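Spherulin-3A (Physarum polycephalum, PDB 1HDF) serves as a structural protein of the beta/gamma-crystallin family, built on the Greek key fold and binding calcium ions. Local coordinates at residues Gly13-Tyr18 against Val50-Asn55. Numbering follows the deposited sequence.
Sequences GEVFLY and VKVGPN
F16 and K51 form the hydrogen-bonded pair at the middle of an antiparallel strand pairing in which strands 15-18 and 49-52 run side by side inside one sheet of the crystallin domain, with 27-30 flanking the first and 77-79 the second. The backbones of the pair bond twice, F16 N to K51 O at 3.0 Å and K51 N to F16 O at 3.1 Å. Beyond the strand end G53 N adds a third bond, to E14 O at 3.1 Å. Side chains then alternate between the two faces. On one, V15 lies alongside V52, and L17 alongside V50 with L17 CD2 3.9 Å from V50 CG2. V15 and V50 slant across each other, V15 CG1 meeting V50 CG1 at 3.7 Å, both methyls set anti to their backbone N (chi1 176° and -175°), and M94 and V96 of the second sheet touch V15. On the other face K51, extended beyond CG, crosses the Y18 ring obliquely, its CD 3.4 Å from Y18 OH, and delivers its ammonium to N9 OD1 and, as a cation-pi partner, to F23. Cutting K51 back to an alanine is likely to strip the methylene packing from the Y18 ring and its OH, leaving N9 OD1 without its lysine donor and F23 without its cation. The two strands are neighbours within the first Greek key, their valine and leucine face packed against strand 93-98 of the second sheet, as in the beta-sandwich domain of the beta/gamma-crystallins.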
ATOM      1  N   GLY A  13      12.363   7.845  -0.396  1.00 13.61           N
ATOM      2  CA  GLY A  13      11.339   7.043  -1.042  1.00 13.23           C
ATOM      3  C   GLY A  13      11.344   7.116  -2.559  1.00 12.84           C
ATOM      4  O   GLY A  13      10.469   6.552  -3.215  1.00 11.88           O
ATOM      5  N   GLU A  14      12.322   7.818  -3.124  1.00 13.03           N
ATOM      6  CA  GLU A  14      12.409   7.928  -4.576  1.00 13.38           C
ATOM      7  C   GLU A  14      13.667   7.277  -5.109  1.00 12.61           C
ATOM      8  O   GLU A  14      14.721   7.304  -4.473  1.00 12.17           O
ATOM      9  CB  GLU A  14      12.425   9.381  -5.028  1.00 13.80           C
ATOM     10  CG  GLU A  14      11.370  10.262  -4.422  1.00 15.42           C
ATOM     11  CD  GLU A  14      11.448  11.672  -4.971  1.00 16.04           C
ATOM     12  OE1 GLU A  14      12.567  12.230  -5.053  1.00 15.72           O
ATOM     13  OE2 GLU A  14      10.387  12.224  -5.323  1.00 17.81           O
ATOM     14  N   VAL A  15      13.542   6.697  -6.294  1.00 11.83           N
ATOM     15  CA  VAL A  15      14.660   6.060  -6.955  1.00 10.50           C
ATOM     16  C   VAL A  15      14.614   6.511  -8.403  1.00 10.37           C
ATOM     17  O   VAL A  15      13.575   6.417  -9.055  1.00  9.21           O
ATOM     18  CB  VAL A  15      14.557   4.524  -6.901  1.00  9.98           C
ATOM     19  CG1 VAL A  15      15.705   3.906  -7.699  1.00 10.91           C
ATOM     20  CG2 VAL A  15      14.605   4.052  -5.455  1.00  9.58           C
ATOM     21  N   PHE A  16      15.736   7.024  -8.894  1.00  9.81           N
ATOM     22  CA  PHE A  16      15.817   7.491 -10.268  1.00  8.92           C
ATOM     23  C   PHE A  16      16.508   6.435 -11.102  1.00  8.49           C
ATOM     24  O   PHE A  16      17.621   6.027 -10.785  1.00  8.89           O
ATOM     25  CB  PHE A  16      16.618   8.796 -10.360  1.00  7.33           C
ATOM     26  CG  PHE A  16      15.932   9.990  -9.757  1.00  6.66           C
ATOM     27  CD1 PHE A  16      14.576   9.950  -9.418  1.00  7.40           C
ATOM     28  CD2 PHE A  16      16.641  11.178  -9.553  1.00  6.12           C
ATOM     29  CE1 PHE A  16      13.936  11.084  -8.879  1.00  7.32           C
ATOM     30  CE2 PHE A  16      16.016  12.311  -9.017  1.00  6.94           C
ATOM     31  CZ  PHE A  16      14.658  12.265  -8.681  1.00  5.80           C
ATOM     32  N   LEU A  17      15.836   5.996 -12.161  1.00  9.01           N
ATOM     33  CA  LEU A  17      16.370   4.989 -13.067  1.00  9.52           C
ATOM     34  C   LEU A  17      16.710   5.678 -14.390  1.00 10.59           C
ATOM     35  O   LEU A  17      15.877   6.378 -14.956  1.00 11.01           O
ATOM     36  CB  LEU A  17      15.332   3.883 -13.292  1.00  7.43           C
ATOM     37  CG  LEU A  17      14.855   3.145 -12.031  1.00  8.27           C
ATOM     38  CD1 LEU A  17      13.813   2.089 -12.399  1.00  6.79           C
ATOM     39  CD2 LEU A  17      16.058   2.502 -11.318  1.00  6.61           C
ATOM     40  N   TYR A  18      17.934   5.487 -14.869  1.00 11.17           N
ATOM     41  CA  TYR A  18      18.366   6.105 -16.117  1.00 10.72           C
ATOM     42  C   TYR A  18      18.685   5.056 -17.169  1.00 11.02           C
ATOM     43  O   TYR A  18      19.290   4.026 -16.869  1.00 10.78           O
ATOM     44  CB  TYR A  18      19.600   6.975 -15.876  1.00 10.98           C
ATOM     45  CG  TYR A  18      19.430   8.000 -14.782  1.00 10.12           C
ATOM     46  CD1 TYR A  18      19.499   7.633 -13.440  1.00 10.49           C
ATOM     47  CD2 TYR A  18      19.199   9.341 -15.091  1.00  9.52           C
ATOM     48  CE1 TYR A  18      19.341   8.580 -12.427  1.00  9.30           C
ATOM     49  CE2 TYR A  18      19.040  10.292 -14.094  1.00  8.89           C
ATOM     50  CZ  TYR A  18      19.109   9.907 -12.764  1.00 10.19           C
ATOM     51  OH  TYR A  18      18.915  10.845 -11.775  1.00 12.60           O
ATOM     52  N   VAL A  50      21.680   4.150 -11.603  1.00 11.53           N
ATOM     53  CA  VAL A  50      20.659   4.362 -10.578  1.00  9.22           C
ATOM     54  C   VAL A  50      21.056   5.321  -9.451  1.00  9.42           C
ATOM     55  O   VAL A  50      22.230   5.477  -9.136  1.00  9.21           O
ATOM     56  CB  VAL A  50      20.270   3.007  -9.920  1.00  8.44           C
ATOM     57  CG1 VAL A  50      19.116   3.201  -8.937  1.00  7.39           C
ATOM     58  CG2 VAL A  50      19.910   1.994 -10.989  1.00  8.73           C
ATOM     59  N   LYS A  51      20.051   5.947  -8.844  1.00  8.52           N
ATOM     60  CA  LYS A  51      20.241   6.850  -7.720  1.00  8.23           C
ATOM     61  C   LYS A  51      19.167   6.528  -6.686  1.00  8.50           C
ATOM     62  O   LYS A  51      17.979   6.480  -7.011  1.00 10.73           O
ATOM     63  CB  LYS A  51      20.100   8.308  -8.155  1.00  7.76           C
ATOM     64  CG  LYS A  51      21.277   8.869  -8.920  1.00  7.31           C
ATOM     65  CD  LYS A  51      21.036  10.334  -9.229  1.00  6.03           C
ATOM     66  CE  LYS A  51      22.303  11.030  -9.724  1.00  6.40           C
ATOM     67  NZ  LYS A  51      22.045  12.472 -10.042  1.00  5.10           N
ATOM     68  N   VAL A  52      19.578   6.304  -5.443  1.00  8.21           N
ATOM     69  CA  VAL A  52      18.631   5.992  -4.377  1.00  8.91           C
ATOM     70  C   VAL A  52      18.637   7.112  -3.338  1.00 10.21           C
ATOM     71  O   VAL A  52      19.702   7.547  -2.871  1.00  9.42           O
ATOM     72  CB  VAL A  52      18.969   4.642  -3.687  1.00  8.35           C
ATOM     73  CG1 VAL A  52      17.814   4.221  -2.779  1.00 10.35           C
ATOM     74  CG2 VAL A  52      19.228   3.561  -4.733  1.00  8.48           C
ATOM     75  N   GLY A  53      17.442   7.575  -2.979  1.00 10.86           N
ATOM     76  CA  GLY A  53      17.326   8.662  -2.025  1.00 11.02           C
ATOM     77  C   GLY A  53      17.678   8.316  -0.592  1.00 12.06           C
ATOM     78  O   GLY A  53      17.934   7.154  -0.272  1.00 11.48           O
ATOM     79  N   PRO A  54      17.705   9.320   0.299  1.00 13.25           N
ATOM     80  CA  PRO A  54      18.031   9.092   1.712  1.00 14.48           C
ATOM     81  C   PRO A  54      17.001   8.185   2.380  1.00 15.59           C
ATOM     82  O   PRO A  54      15.870   8.057   1.893  1.00 14.88           O
ATOM     83  CB  PRO A  54      18.044  10.506   2.304  1.00 14.26           C
ATOM     84  CG  PRO A  54      17.078  11.257   1.426  1.00 14.18           C
ATOM     85  CD  PRO A  54      17.447  10.750   0.045  1.00 13.43           C
ATOM     86  N   ASN A  55      17.405   7.554   3.483  1.00 16.04           N
ATOM     87  CA  ASN A  55      16.535   6.653   4.234  1.00 17.51           C
ATOM     88  C   ASN A  55      15.741   5.734   3.335  1.00 17.20           C
ATOM     89  O   ASN A  55      14.581   5.434   3.616  1.00 17.58           O
ATOM     90  CB  ASN A  55      15.570   7.452   5.103  1.00 19.08           C
ATOM     91  CG  ASN A  55      16.253   8.076   6.286  1.00 21.68           C
ATOM     92  OD1 ASN A  55      15.604   8.520   7.231  1.00 24.47           O
ATOM     93  ND2 ASN A  55      17.581   8.115   6.246  1.00 21.47           N
TER